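Local coordinates for protein CysE, serine acetyltransferase (Brucella abortus, PDB 4HZD) that probably transfers an acetyl group from acetyl-coenzyme A to serine in the cysteine biosynthesis pathway, and binds coenzyme A, at residues S50-V55 against E86-L91; Q75-M80 against H124-W129; A178-N183 against P204-G209; I222-C227 against K238-N243. All blocks are in the same frame, centred on the assembly; numbering follows the deposited sequence.

Interaction 1: S50-V55 against E86-L91; sequences SLEEAV and EWSHVL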
loop_
_atom_site.group_PDB
_atom_site.type_symbol
_atom_site.label_atom_id
_atom_site.label_comp_id
_atom_site.label_asym_id
_atom_site.label_seq_id
_atom_site.Cartn_x
_atom_site.Cartn_y
_atom_site.Cartn_z
ATOM N N SER A 50 -2.405 25.972 -6.285
ATOM C CA SER A 50 -2.930 26.262 -7.627
ATOM C C SER A 50 -3.839 25.147 -8.137
ATOM O O SER A 50 -3.746 23.992 -7.694
ATOM C CB SER A 50 -1.774 26.513 -8.627
ATOM O OG SER A 50 -1.024 25.325 -8.897
ATOM N N LEU A 51 -4.728 25.496 -9.062
ATOM C CA LEU A 51 -5.575 24.505 -9.697
ATOM C C LEU A 51 -4.725 23.480 -10.432
ATOM O O LEU A 51 -5.004 22.292 -10.354
ATOM C CB LEU A 51 -6.591 25.200 -10.619
ATOM C CG LEU A 51 -7.541 24.314 -11.439
ATOM C CD1 LEU A 51 -8.411 23.411 -10.549
ATOM C CD2 LEU A 51 -8.435 25.239 -12.240
ATOM N N GLU A 52 -3.660 23.931 -11.110
ATOM C CA GLU A 52 -2.764 23.008 -11.824
ATOM C C GLU A 52 -2.213 21.935 -10.902
ATOM O O GLU A 52 -2.190 20.741 -11.243
ATOM C CB GLU A 52 -1.590 23.767 -12.445
ATOM C CG GLU A 52 -1.946 24.683 -13.597
ATOM C CD GLU A 52 -2.398 26.099 -13.193
ATOM O OE1 GLU A 52 -2.636 26.423 -12.008
ATOM O OE2 GLU A 52 -2.551 26.920 -14.108
ATOM N N GLU A 53 -1.766 22.359 -9.732
ATOM C CA GLU A 53 -1.228 21.429 -8.744
ATOM C C GLU A 53 -2.284 20.492 -8.159
ATOM O O GLU A 53 -1.997 19.321 -7.963
ATOM C CB GLU A 53 -0.431 22.153 -7.669
ATOM C CG GLU A 53 0.960 22.548 -8.144
ATOM C CD GLU A 53 1.593 23.570 -7.220
ATOM O OE1 GLU A 53 2.622 23.241 -6.598
ATOM O OE2 GLU A 53 1.039 24.697 -7.093
ATOM N N ALA A 54 -3.500 20.986 -7.919
ATOM C CA ALA A 54 -4.601 20.096 -7.515
ATOM C C ALA A 54 -4.919 18.976 -8.549
ATOM O O ALA A 54 -5.148 17.809 -8.145
ATOM C CB ALA A 54 -5.869 20.907 -7.241
ATOM N N VAL A 55 -5.019 19.366 -9.832
ATOM C CA VAL A 55 -5.353 18.462 -10.971
ATOM C C VAL A 55 -4.224 17.450 -11.116
ATOM O O VAL A 55 -4.478 16.224 -11.143
ATOM C CB VAL A 55 -5.607 19.249 -12.328
ATOM C CG1 VAL A 55 -5.693 18.345 -13.573
ATOM C CG2 VAL A 55 -6.885 20.085 -12.251
ATOM N N GLU A 86 0.591 26.638 -21.727
ATOM C CA GLU A 86 -0.787 26.700 -22.220
ATOM C C GLU A 86 -1.692 25.667 -21.516
ATOM O O GLU A 86 -2.917 25.783 -21.554
ATOM C CB GLU A 86 -0.831 26.471 -23.737
ATOM C CG GLU A 86 -0.343 25.086 -24.140
ATOM C CD GLU A 86 1.148 25.093 -24.489
ATOM O OE1 GLU A 86 1.961 25.826 -23.839
ATOM O OE2 GLU A 86 1.511 24.362 -25.434
ATOM N N TRP A 87 -1.099 24.673 -20.865
ATOM C CA TRP A 87 -1.917 23.662 -20.163
ATOM C C TRP A 87 -2.819 24.269 -19.094
ATOM O O TRP A 87 -3.923 23.810 -18.885
ATOM C CB TRP A 87 -1.063 22.502 -19.654
ATOM C CG TRP A 87 -1.901 21.425 -19.041
ATOM C CD1 TRP A 87 -2.903 20.683 -19.651
ATOM C CD2 TRP A 87 -1.862 20.973 -17.654
ATOM N NE1 TRP A 87 -3.462 19.814 -18.770
ATOM C CE2 TRP A 87 -2.879 19.930 -17.542
ATOM C CE3 TRP A 87 -1.107 21.311 -16.533
ATOM C CZ2 TRP A 87 -3.143 19.291 -16.340
ATOM C CZ3 TRP A 87 -1.363 20.653 -15.322
ATOM C CH2 TRP A 87 -2.349 19.654 -15.232
ATOM N N SER A 88 -2.359 25.329 -18.438
ATOM C CA SER A 88 -3.182 26.108 -17.505
ATOM C C SER A 88 -4.510 26.572 -18.083
ATOM O O SER A 88 -5.537 26.456 -17.436
ATOM C CB SER A 88 -2.401 27.331 -16.997
ATOM O OG SER A 88 -1.363 26.933 -16.130
ATOM N N HIS A 89 -4.497 27.122 -19.292
ATOM C CA HIS A 89 -5.747 27.500 -19.965
ATOM C C HIS A 89 -6.530 26.288 -20.493
ATOM O O HIS A 89 -7.771 26.234 -20.354
ATOM C CB HIS A 89 -5.443 28.479 -21.094
ATOM C CG HIS A 89 -6.571 28.635 -22.091
ATOM N ND1 HIS A 89 -7.651 29.383 -21.842
ATOM C CD2 HIS A 89 -6.749 28.097 -23.372
ATOM C CE1 HIS A 89 -8.490 29.334 -22.901
ATOM N NE2 HIS A 89 -7.932 28.550 -23.837
ATOM N N VAL A 90 -5.813 25.320 -21.089
ATOM C CA VAL A 90 -6.451 24.121 -21.654
ATOM C C VAL A 90 -7.267 23.405 -20.566
ATOM O O VAL A 90 -8.444 23.077 -20.788
ATOM C CB VAL A 90 -5.435 23.158 -22.307
ATOM C CG1 VAL A 90 -6.080 21.837 -22.691
ATOM C CG2 VAL A 90 -4.747 23.785 -23.526
ATOM N N LEU A 91 -6.688 23.201 -19.380
ATOM C CA LEU A 91 -7.398 22.412 -18.346
ATOM C C LEU A 91 -8.654 23.164 -17.838
ATOM O O LEU A 91 -9.666 22.553 -17.501
ATOM C CB LEU A 91 -6.449 22.001 -17.186
ATOM C CG LEU A 91 -5.963 23.066 -16.208
ATOM C CD1 LEU A 91 -7.035 23.332 -15.167
ATOM C CD2 LEU A 91 -4.630 22.704 -15.545
#

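Interaction 2: Q75-M80 against H124-W129; sequences QTFDTM and HRLAHW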
loop_
_atom_site.group_PDB
_atom_site.type_symbol
_atom_site.label_atom_id
_atom_site.label_comp_id
_atom_site.label_asym_id
_atom_site.label_seq_id
_atom_site.Cartn_x
_atom_site.Cartn_y
_atom_site.Cartn_z
ATOM N N GLN A 75 5.633 14.628 -10.311
ATOM C CA GLN A 75 6.853 15.330 -10.701
ATOM C C GLN A 75 6.988 15.447 -12.236
ATOM O O GLN A 75 7.468 16.468 -12.749
ATOM C CB GLN A 75 8.104 14.630 -10.117
ATOM C CG GLN A 75 8.195 14.601 -8.585
ATOM C CD GLN A 75 9.249 13.617 -8.065
ATOM O OE1 GLN A 75 9.791 12.794 -8.811
ATOM N NE2 GLN A 75 9.571 13.726 -6.771
ATOM N N THR A 76 6.600 14.382 -12.950
ATOM C CA THR A 76 6.591 14.383 -14.406
ATOM C C THR A 76 5.516 15.353 -14.969
ATOM O O THR A 76 5.832 16.187 -15.813
ATOM C CB THR A 76 6.481 12.931 -14.951
ATOM O OG1 THR A 76 7.466 12.150 -14.273
ATOM C CG2 THR A 76 6.725 12.885 -16.458
ATOM N N PHE A 77 4.265 15.252 -14.503
ATOM C CA PHE A 77 3.277 16.335 -14.698
ATOM C C PHE A 77 3.820 17.766 -14.499
ATOM O O PHE A 77 3.612 18.620 -15.359
ATOM C CB PHE A 77 2.076 16.152 -13.775
ATOM C CG PHE A 77 0.832 15.692 -14.472
ATOM C CD1 PHE A 77 0.296 16.432 -15.523
ATOM C CD2 PHE A 77 0.180 14.525 -14.055
ATOM C CE1 PHE A 77 -0.862 16.004 -16.177
ATOM C CE2 PHE A 77 -0.982 14.090 -14.702
ATOM C CZ PHE A 77 -1.498 14.840 -15.752
ATOM N N ASP A 78 4.507 18.031 -13.377
ATOM C CA ASP A 78 5.152 19.332 -13.127
ATOM C C ASP A 78 6.066 19.754 -14.291
ATOM O O ASP A 78 6.062 20.912 -14.672
ATOM C CB ASP A 78 6.042 19.305 -11.866
ATOM C CG ASP A 78 5.262 19.169 -10.554
ATOM O OD1 ASP A 78 4.138 19.691 -10.442
ATOM O OD2 ASP A 78 5.819 18.583 -9.594
ATOM N N THR A 79 6.890 18.823 -14.787
ATOM C CA THR A 79 7.791 19.032 -15.923
ATOM C C THR A 79 6.999 19.412 -17.212
ATOM O O THR A 79 7.361 20.374 -17.919
ATOM C CB THR A 79 8.697 17.782 -16.178
ATOM O OG1 THR A 79 9.572 17.606 -15.053
ATOM C CG2 THR A 79 9.578 18.005 -17.357
ATOM N N MET A 80 5.907 18.676 -17.479
ATOM C CA MET A 80 5.006 18.989 -18.593
ATOM C C MET A 80 4.435 20.429 -18.501
ATOM O O MET A 80 4.524 21.185 -19.452
ATOM C CB MET A 80 3.915 17.926 -18.722
ATOM C CG MET A 80 3.085 18.043 -19.995
ATOM S SD MET A 80 1.661 19.086 -19.690
ATOM C CE MET A 80 0.549 17.789 -19.127
ATOM N N HIS A 124 -3.726 11.922 -21.094
ATOM C CA HIS A 124 -3.262 11.891 -22.472
ATOM C C HIS A 124 -2.346 13.039 -22.834
ATOM O O HIS A 124 -1.340 12.844 -23.516
ATOM C CB HIS A 124 -4.390 11.904 -23.490
ATOM C CG HIS A 124 -3.868 12.042 -24.898
ATOM N ND1 HIS A 124 -3.152 11.059 -25.499
ATOM C CD2 HIS A 124 -3.859 13.133 -25.773
ATOM C CE1 HIS A 124 -2.777 11.475 -26.726
ATOM N NE2 HIS A 124 -3.200 12.742 -26.884
ATOM N N ARG A 125 -2.713 14.248 -22.429
ATOM C CA ARG A 125 -1.870 15.416 -22.683
ATOM C C ARG A 125 -0.437 15.171 -22.159
ATOM O O ARG A 125 0.543 15.473 -22.832
ATOM C CB ARG A 125 -2.494 16.655 -22.030
ATOM C CG ARG A 125 -3.867 17.002 -22.604
ATOM C CD ARG A 125 -4.268 18.467 -22.413
ATOM N NE ARG A 125 -5.725 18.664 -22.601
ATOM C CZ ARG A 125 -6.335 18.684 -23.794
ATOM N NH1 ARG A 125 -5.641 18.474 -24.920
ATOM N NH2 ARG A 125 -7.639 18.893 -23.864
ATOM N N LEU A 126 -0.329 14.616 -20.956
ATOM C CA LEU A 126 0.983 14.267 -20.387
ATOM C C LEU A 126 1.694 13.244 -21.261
ATOM O O LEU A 126 2.833 13.460 -21.668
ATOM C CB LEU A 126 0.847 13.724 -18.950
ATOM C CG LEU A 126 2.188 13.330 -18.265
ATOM C CD1 LEU A 126 3.198 14.489 -18.392
ATOM C CD2 LEU A 126 1.968 12.911 -16.799
ATOM N N ALA A 127 1.024 12.126 -21.517
ATOM C CA ALA A 127 1.572 11.055 -22.359
ATOM C C ALA A 127 2.030 11.542 -23.746
ATOM O O ALA A 127 3.062 11.104 -24.283
ATOM C CB ALA A 127 0.544 9.917 -22.486
ATOM N N HIS A 128 1.248 12.437 -24.328
ATOM C CA HIS A 128 1.491 12.961 -25.686
ATOM C C HIS A 128 2.784 13.773 -25.718
ATOM O O HIS A 128 3.631 13.596 -26.593
ATOM C CB HIS A 128 0.288 13.802 -26.161
ATOM C CG HIS A 128 0.445 14.362 -27.568
ATOM N ND1 HIS A 128 0.360 13.588 -28.683
ATOM C CD2 HIS A 128 0.682 15.678 -28.019
ATOM C CE1 HIS A 128 0.544 14.364 -29.779
ATOM N NE2 HIS A 128 0.740 15.638 -29.370
ATOM N N TRP A 129 2.918 14.677 -24.763
ATOM C CA TRP A 129 4.153 15.436 -24.586
ATOM C C TRP A 129 5.396 14.526 -24.407
ATOM O O TRP A 129 6.447 14.693 -25.096
ATOM C CB TRP A 129 3.962 16.413 -23.414
ATOM C CG TRP A 129 5.184 17.257 -23.158
ATOM C CD1 TRP A 129 5.734 18.248 -23.985
ATOM C CD2 TRP A 129 6.110 17.148 -22.031
ATOM N NE1 TRP A 129 6.879 18.761 -23.419
ATOM C CE2 TRP A 129 7.162 18.141 -22.260
ATOM C CE3 TRP A 129 6.170 16.350 -20.888
ATOM C CZ2 TRP A 129 8.204 18.311 -21.371
ATOM C CZ3 TRP A 129 7.213 16.541 -19.987
ATOM C CH2 TRP A 129 8.204 17.503 -20.222
#

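Interaction 3: A178-N183 against P204-G209; sequences AVVEDN and PKIRQG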
loop_
_atom_site.group_PDB
_atom_site.type_symbol
_atom_site.label_atom_id
_atom_site.label_comp_id
_atom_site.label_asym_id
_atom_site.label_seq_id
_atom_site.Cartn_x
_atom_site.Cartn_y
_atom_site.Cartn_z
ATOM N N ALA A 178 -5.460 9.442 -34.990
ATOM C CA ALA A 178 -6.674 10.279 -34.763
ATOM C C ALA A 178 -6.339 11.714 -34.397
ATOM O O ALA A 178 -5.319 11.997 -33.705
ATOM C CB ALA A 178 -7.566 9.682 -33.687
ATOM N N VAL A 179 -7.220 12.605 -34.858
ATOM C CA VAL A 179 -7.184 14.022 -34.522
ATOM C C VAL A 179 -8.583 14.437 -34.047
ATOM O O VAL A 179 -9.581 14.191 -34.722
ATOM C CB VAL A 179 -6.744 14.930 -35.681
ATOM C CG1 VAL A 179 -6.700 16.369 -35.203
ATOM C CG2 VAL A 179 -5.374 14.517 -36.217
ATOM N N VAL A 180 -8.640 15.011 -32.850
ATOM C CA VAL A 180 -9.853 15.621 -32.358
ATOM C C VAL A 180 -9.584 17.114 -32.164
ATOM O O VAL A 180 -8.672 17.491 -31.430
ATOM C CB VAL A 180 -10.302 14.986 -31.010
ATOM C CG1 VAL A 180 -11.619 15.585 -30.544
ATOM C CG2 VAL A 180 -10.417 13.487 -31.135
ATOM N N GLU A 181 -10.395 17.959 -32.792
ATOM C CA GLU A 181 -10.242 19.415 -32.643
ATOM C C GLU A 181 -10.981 19.963 -31.404
ATOM O O GLU A 181 -11.547 19.190 -30.651
ATOM C CB GLU A 181 -10.652 20.117 -33.944
ATOM C CG GLU A 181 -9.706 19.777 -35.084
ATOM C CD GLU A 181 -10.088 20.394 -36.430
ATOM O OE1 GLU A 181 -10.881 21.362 -36.495
ATOM O OE2 GLU A 181 -9.587 19.882 -37.437
ATOM N N ASP A 182 -10.965 21.278 -31.192
ATOM C CA ASP A 182 -11.629 21.877 -30.020
ATOM C C ASP A 182 -13.113 21.726 -29.929
ATOM O O ASP A 182 -13.795 21.498 -30.930
ATOM C CB ASP A 182 -11.304 23.369 -29.886
ATOM C CG ASP A 182 -9.848 23.643 -29.975
ATOM O OD1 ASP A 182 -9.044 22.711 -29.738
ATOM O OD2 ASP A 182 -9.494 24.790 -30.289
ATOM N N ASN A 183 -13.615 21.915 -28.703
ATOM C CA ASN A 183 -15.031 21.866 -28.362
ATOM C C ASN A 183 -15.796 20.614 -28.838
ATOM O O ASN A 183 -16.925 20.699 -29.336
ATOM C CB ASN A 183 -15.727 23.157 -28.814
ATOM C CG ASN A 183 -14.972 24.396 -28.370
ATOM O OD1 ASN A 183 -14.674 25.256 -29.183
ATOM N ND2 ASN A 183 -14.582 24.446 -27.089
ATOM N N PRO A 204 -9.774 8.567 -37.491
ATOM C CA PRO A 204 -10.611 9.721 -37.792
ATOM C C PRO A 204 -10.104 11.107 -37.425
ATOM O O PRO A 204 -9.283 11.320 -36.493
ATOM C CB PRO A 204 -11.910 9.437 -37.016
ATOM C CG PRO A 204 -11.955 7.962 -36.910
ATOM C CD PRO A 204 -10.509 7.603 -36.638
ATOM N N LYS A 205 -10.615 12.045 -38.200
ATOM C CA LYS A 205 -10.374 13.454 -38.001
ATOM C C LYS A 205 -11.698 14.074 -37.566
ATOM O O LYS A 205 -12.653 14.170 -38.351
ATOM C CB LYS A 205 -9.837 14.080 -39.297
ATOM C CG LYS A 205 -8.682 13.303 -39.937
ATOM C CD LYS A 205 -7.403 13.355 -39.093
ATOM C CE LYS A 205 -6.259 12.465 -39.628
ATOM N NZ LYS A 205 -6.520 10.994 -39.650
ATOM N N ILE A 206 -11.770 14.448 -36.296
ATOM C CA ILE A 206 -12.994 15.028 -35.724
ATOM C C ILE A 206 -12.868 16.556 -35.653
ATOM O O ILE A 206 -12.020 17.081 -34.919
ATOM C CB ILE A 206 -13.277 14.418 -34.327
ATOM C CG1 ILE A 206 -13.157 12.877 -34.386
ATOM C CG2 ILE A 206 -14.613 14.876 -33.759
ATOM C CD1 ILE A 206 -14.159 12.186 -35.313
ATOM N N ARG A 207 -13.739 17.259 -36.400
ATOM C CA ARG A 207 -13.751 18.730 -36.454
ATOM C C ARG A 207 -14.449 19.326 -35.227
ATOM O O ARG A 207 -15.058 18.606 -34.444
ATOM C CB ARG A 207 -14.438 19.216 -37.732
ATOM C CG ARG A 207 -13.777 18.723 -39.018
ATOM C CD ARG A 207 -12.558 19.548 -39.363
ATOM N NE ARG A 207 -11.768 18.949 -40.450
ATOM C CZ ARG A 207 -10.702 18.144 -40.283
ATOM N NH1 ARG A 207 -10.283 17.806 -39.065
ATOM N NH2 ARG A 207 -10.044 17.659 -41.339
ATOM N N GLN A 208 -14.349 20.645 -35.096
ATOM C CA GLN A 208 -14.777 21.417 -33.951
ATOM C C GLN A 208 -16.283 21.291 -33.700
ATOM O O GLN A 208 -17.053 21.194 -34.637
ATOM C CB GLN A 208 -14.398 22.879 -34.237
ATOM C CG GLN A 208 -13.939 23.679 -33.043
ATOM C CD GLN A 208 -13.353 25.037 -33.410
ATOM O OE1 GLN A 208 -13.993 26.076 -33.195
ATOM N NE2 GLN A 208 -12.123 25.040 -33.950
ATOM N N GLY A 209 -16.710 21.279 -32.440
ATOM C CA GLY A 209 -18.135 21.318 -32.119
ATOM C C GLY A 209 -18.919 20.027 -32.259
ATOM O O GLY A 209 -20.118 20.005 -32.000
#

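Interaction 4: I222-C227 against K238-N243; sequences IQVGQC and KSVPHN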
loop_
_atom_site.group_PDB
_atom_site.type_symbol
_atom_site.label_atom_id
_atom_site.label_comp_id
_atom_site.label_asym_id
_atom_site.label_seq_id
_atom_site.Cartn_x
_atom_site.Cartn_y
_atom_site.Cartn_z
ATOM N N ILE A 222 -11.223 9.128 -41.997
ATOM C CA ILE A 222 -12.409 9.810 -42.465
ATOM C C ILE A 222 -12.577 11.052 -41.601
ATOM O O ILE A 222 -11.973 11.170 -40.528
ATOM C CB ILE A 222 -13.677 8.892 -42.451
ATOM C CG1 ILE A 222 -14.038 8.404 -41.025
ATOM C CG2 ILE A 222 -13.507 7.708 -43.422
ATOM C CD1 ILE A 222 -15.341 7.617 -40.921
ATOM N N GLN A 223 -13.362 11.995 -42.085
ATOM C CA GLN A 223 -13.607 13.225 -41.364
ATOM C C GLN A 223 -15.043 13.286 -40.858
ATOM O O GLN A 223 -15.971 12.917 -41.589
ATOM C CB GLN A 223 -13.339 14.404 -42.307
ATOM C CG GLN A 223 -13.431 15.776 -41.656
ATOM C CD GLN A 223 -13.159 16.909 -42.643
ATOM O OE1 GLN A 223 -12.059 17.464 -42.684
ATOM N NE2 GLN A 223 -14.157 17.231 -43.463
ATOM N N VAL A 224 -15.233 13.724 -39.609
ATOM C CA VAL A 224 -16.561 14.125 -39.134
ATOM C C VAL A 224 -16.584 15.646 -39.181
ATOM O O VAL A 224 -15.830 16.324 -38.474
ATOM C CB VAL A 224 -16.927 13.565 -37.739
ATOM C CG1 VAL A 224 -18.330 14.005 -37.338
ATOM C CG2 VAL A 224 -16.840 12.043 -37.748
ATOM N N GLY A 225 -17.415 16.188 -40.073
ATOM C CA GLY A 225 -17.446 17.629 -40.285
ATOM C C GLY A 225 -17.902 18.429 -39.080
ATOM O O GLY A 225 -18.569 17.928 -38.174
ATOM N N GLN A 226 -17.543 19.704 -39.097
ATOM C CA GLN A 226 -17.825 20.607 -38.027
ATOM C C GLN A 226 -19.299 20.640 -37.601
ATOM O O GLN A 226 -20.192 20.632 -38.447
ATOM C CB GLN A 226 -17.346 21.999 -38.441
ATOM C CG GLN A 226 -17.283 22.980 -37.297
ATOM C CD GLN A 226 -16.485 24.217 -37.626
ATOM O OE1 GLN A 226 -16.182 24.486 -38.789
ATOM N NE2 GLN A 226 -16.127 24.978 -36.590
ATOM N N CYS A 227 -19.530 20.665 -36.284
ATOM C CA CYS A 227 -20.872 20.779 -35.675
ATOM C C CYS A 227 -21.785 19.583 -35.864
ATOM O O CYS A 227 -22.924 19.604 -35.419
ATOM C CB CYS A 227 -21.583 22.039 -36.143
ATOM S SG CYS A 227 -20.596 23.502 -35.820
ATOM N N LYS A 238 -17.810 6.432 -43.597
ATOM C CA LYS A 238 -17.574 7.427 -44.641
ATOM C C LYS A 238 -17.565 8.800 -44.012
ATOM O O LYS A 238 -18.216 8.982 -42.972
ATOM C CB LYS A 238 -18.651 7.310 -45.739
ATOM C CG LYS A 238 -18.713 5.901 -46.329
ATOM C CD LYS A 238 -18.522 5.872 -47.844
ATOM C CE LYS A 238 -19.792 5.448 -48.546
ATOM N NZ LYS A 238 -20.940 6.114 -47.862
ATOM N N SER A 239 -16.826 9.749 -44.612
ATOM C CA SER A 239 -16.731 11.109 -44.067
ATOM C C SER A 239 -18.111 11.748 -43.881
ATOM O O SER A 239 -19.013 11.538 -44.684
ATOM C CB SER A 239 -15.842 12.013 -44.917
ATOM O OG SER A 239 -14.465 11.635 -44.846
ATOM N N VAL A 240 -18.290 12.492 -42.794
ATOM C CA VAL A 240 -19.577 13.110 -42.493
ATOM C C VAL A 240 -19.453 14.617 -42.760
ATOM O O VAL A 240 -18.546 15.244 -42.240
ATOM C CB VAL A 240 -20.001 12.836 -41.031
ATOM C CG1 VAL A 240 -21.278 13.580 -40.688
ATOM C CG2 VAL A 240 -20.170 11.330 -40.775
ATOM N N PRO A 241 -20.345 15.198 -43.597
ATOM C CA PRO A 241 -20.289 16.656 -43.874
ATOM C C PRO A 241 -20.607 17.490 -42.635
ATOM O O PRO A 241 -21.106 16.949 -41.645
ATOM C CB PRO A 241 -21.379 16.869 -44.939
ATOM C CG PRO A 241 -22.236 15.639 -44.896
ATOM C CD PRO A 241 -21.387 14.514 -44.395
ATOM N N HIS A 242 -20.340 18.795 -42.678
ATOM C CA HIS A 242 -20.635 19.626 -41.525
ATOM C C HIS A 242 -22.120 19.723 -41.296
ATOM O O HIS A 242 -22.911 19.472 -42.203
ATOM C CB HIS A 242 -19.979 21.012 -41.656
ATOM C CG HIS A 242 -20.471 21.800 -42.844
ATOM N ND1 HIS A 242 -21.449 22.716 -42.743
ATOM C CD2 HIS A 242 -20.131 21.728 -44.195
ATOM C CE1 HIS A 242 -21.703 23.239 -43.962
ATOM N NE2 HIS A 242 -20.893 22.635 -44.849
ATOM N N ASN A 243 -22.503 20.033 -40.059
ATOM C CA ASN A 243 -23.873 20.415 -39.716
ATOM C C ASN A 243 -24.980 19.400 -40.048
ATOM O O ASN A 243 -26.089 19.786 -40.428
ATOM C CB ASN A 243 -24.188 21.802 -40.298
ATOM C CG ASN A 243 -23.439 22.904 -39.576
ATOM O OD1 ASN A 243 -22.389 23.358 -40.033
ATOM N ND2 ASN A 243 -23.945 23.300 -38.424
#

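Interaction 1: S50-V55 against E86-L91
Leu51, Glu52 and Val55 of helix 51-63 meet Trp87, Ser88 and Leu91 of helix 87-101 in a largely buried helix-helix contact, part of the alpha-helical N-terminal domain of serine acetyltransferases. The local axes stay 10.7 Å apart and cross at 70°, so the helices touch over a short patch about one to two turns long. Leu91 touches Leu51, Glu52 and Val55. With its first torsion at 72°, CG sits between the backbone N and the carbonyl carbon, and the two methyls reach different neighbours. CD1 slides alongside the Leu51 side chain, 3.8 Å from Leu51 CD2, while CD2 comes 3.9 Å from Glu52 CG and also lies over the rim of one face of the Trp87 indole within its own helix. The benzo end of that indole extends across the interface, where Val55 CG1 approaches obliquely, 3.9 Å from Trp87 CZ2. The indole NE1 bonds to Gln122 of helix 116-132, which ties the ring to a third helix. At the polar margin, Glu52 bends at its second torsion and directs its carboxylate to the hydroxyl of Ser88. Arg92 forms a salt bridge with the same carboxylate oxygen, so OE2 has two polar partners. The modelled distance from Ser88 OG to Glu52 OE2, 2.3 Å, is too short to be taken literally, and the exact geometry of that hydrogen bond is doubtful.

Interaction 2: Q75-M80 against H124-W129
Two aromatic rings, Phe77 and Trp129, are each covered on one face by aliphatic carbon of the opposite helix, and these two CH-pi contacts lie at the crossing of helix 70-83 with helix 116-132. Leu126 points at the other helix and sets its CD2 methyl above the middle of the Phe77 ring, 3.7 Å from the centroid and 13° off the normal. Trp129 holds CG anti to its own backbone N (chi1 -179°), which extends the indole over the backbone of Met80. Met80 CA then lies over the face of the six-membered ring of Trp129, 3.7 Å from its centroid. Thr79 meets the same indole quite differently: its CG2 methyl stands at the ring edge, close to the ring plane, 3.2 Å from Trp129 CH2, a tight approach. Between the two aromatic contacts runs Met80. Its CB is 3.5 Å from Leu126 CD1 and also 3.5 Å from Trp129 CE3, and bends farther along the chain carry CE back against the Leu126 backbone. The axes pass 10.1 Å apart at 73°, which confines the interlocking to about one turn on each side. Around it, Phe77 also packs on Met56 and Ile59 of helix 51-63, and the Arg125 guanidinium is engaged by Asp94. Gln75 of helix 70-83 bonds to Ala43 and Asn47 of the second subunit. Since no hydrogen bond joins the two segments, their attachment rests on dispersion and CH-pi contact, and depends on close fit rather than on directional polar bonds.

Interaction 3: A178-N183 against P204-G209
Val179 and Val180 pair in parallel with Lys205 and Ile206, neighbouring strands on one flat side of the left-handed beta-helix, where successive coils lie directly above one another. Backbone hydrogen bonds form the first class of contact. Val179 N gives to Pro204 O (2.9 Å), Ile206 N to Val179 O (2.7 Å, 178° at the hydrogen) and Glu181 N to Ile206 O (2.8 Å). Beyond the strands, a longer bond from Gly209 N to Asp182 O (3.3 Å) carries the pairing into the turn, and the two segments run only 3° apart end to end. Apolar contacts divide between the faces. On the buried face, Val180 CG1 comes 4.3 Å from Ile206 CB, and both residues pack on Leu192 of strand 191-193. On the other face, Val179 CG2 meets the aliphatic Lys205 CD at 3.7 Å. The bent lysine chain leads its NZ to His203 O, with Asp201 supplying a salt bridge. The charged contact comes from Glu181, whose chain is extended beyond CG and brings OE2 within 2.7 Å of Arg207 NH1. This one oxygen makes the bridge, approaching the guanidinium obliquely although the two group planes are only 14° apart. The pair probably adds a modest, solvent-screened attraction between adjacent coils, while the backbone bonds hold the register without using side-chain atoms.

Interaction 4: I222-C227 against K238-N243
Ser239 turns OG anti to its own carbonyl carbon (chi1 -69°), which leaves the hydroxyl oxygen facing Gln223 across the contact; there it accepts from Gln223 N at 3.0 Å along a nearly straight path, 173° at the hydrogen. Asn243 adopts a similar first torsion, -71°, and swings its amide toward Cys227, with ND2 3.5 Å from Cys227 CB. The backbones also bond directly. Val240 N gives to Gln223 O at 2.6 Å, Gly225 N to Val240 O at 2.6 Å with the donor tilted from the carbonyl plane, and Asn243 N to Gln226 O at 2.9 Å. The two segments belong to successive coils of the left-handed beta-helix near its C-terminal end, and Val224 with Val240 forms the one beta bridge between them. Past that bridge the register slips by a residue: Gly225 lies opposite His242, their CA atoms 4.0 Å apart, an approach permitted by the absence of a side chain on Gly225. Pro241 is the residue passed over, its CB pointing away from the other segment. By Cys227 and Asn243 the original offset has returned. Cys227 is further tied by a disulfide to Cys259, and Asn243 ND2 bonds to Thr257 O, which links this edge to the C-terminal tail. The Asn243 amide is also gripped from its own segment: His242 ND1, with the ring in plane, donates to a lone pair of Asn243 OD1 at 2.9 Å.

In the fold
Along the chain, interactions 1 and 2 come first and cross in sequence, with helices 51-63, 70-83, 87-101 and 116-132 contributing in alternation. Their centres are 12 Å apart and they touch, Trp87 meeting Phe77, Met80 and Arg125, so they belong to one helical core. Interactions 3 and 4 follow in series in the beta-helix, 10 Å between centres. Strands 179-180, 205-206 and 223-224 are successive neighbours in one sheet, and 238-243, a loop segment, stacks on 222-227 as the next layer. Interaction 1 lies about 31 Å from interaction 4, centre to centre, across the chain's centre. A helical domain that contacts a second subunit thus precedes the coils that carry the coenzyme A sites.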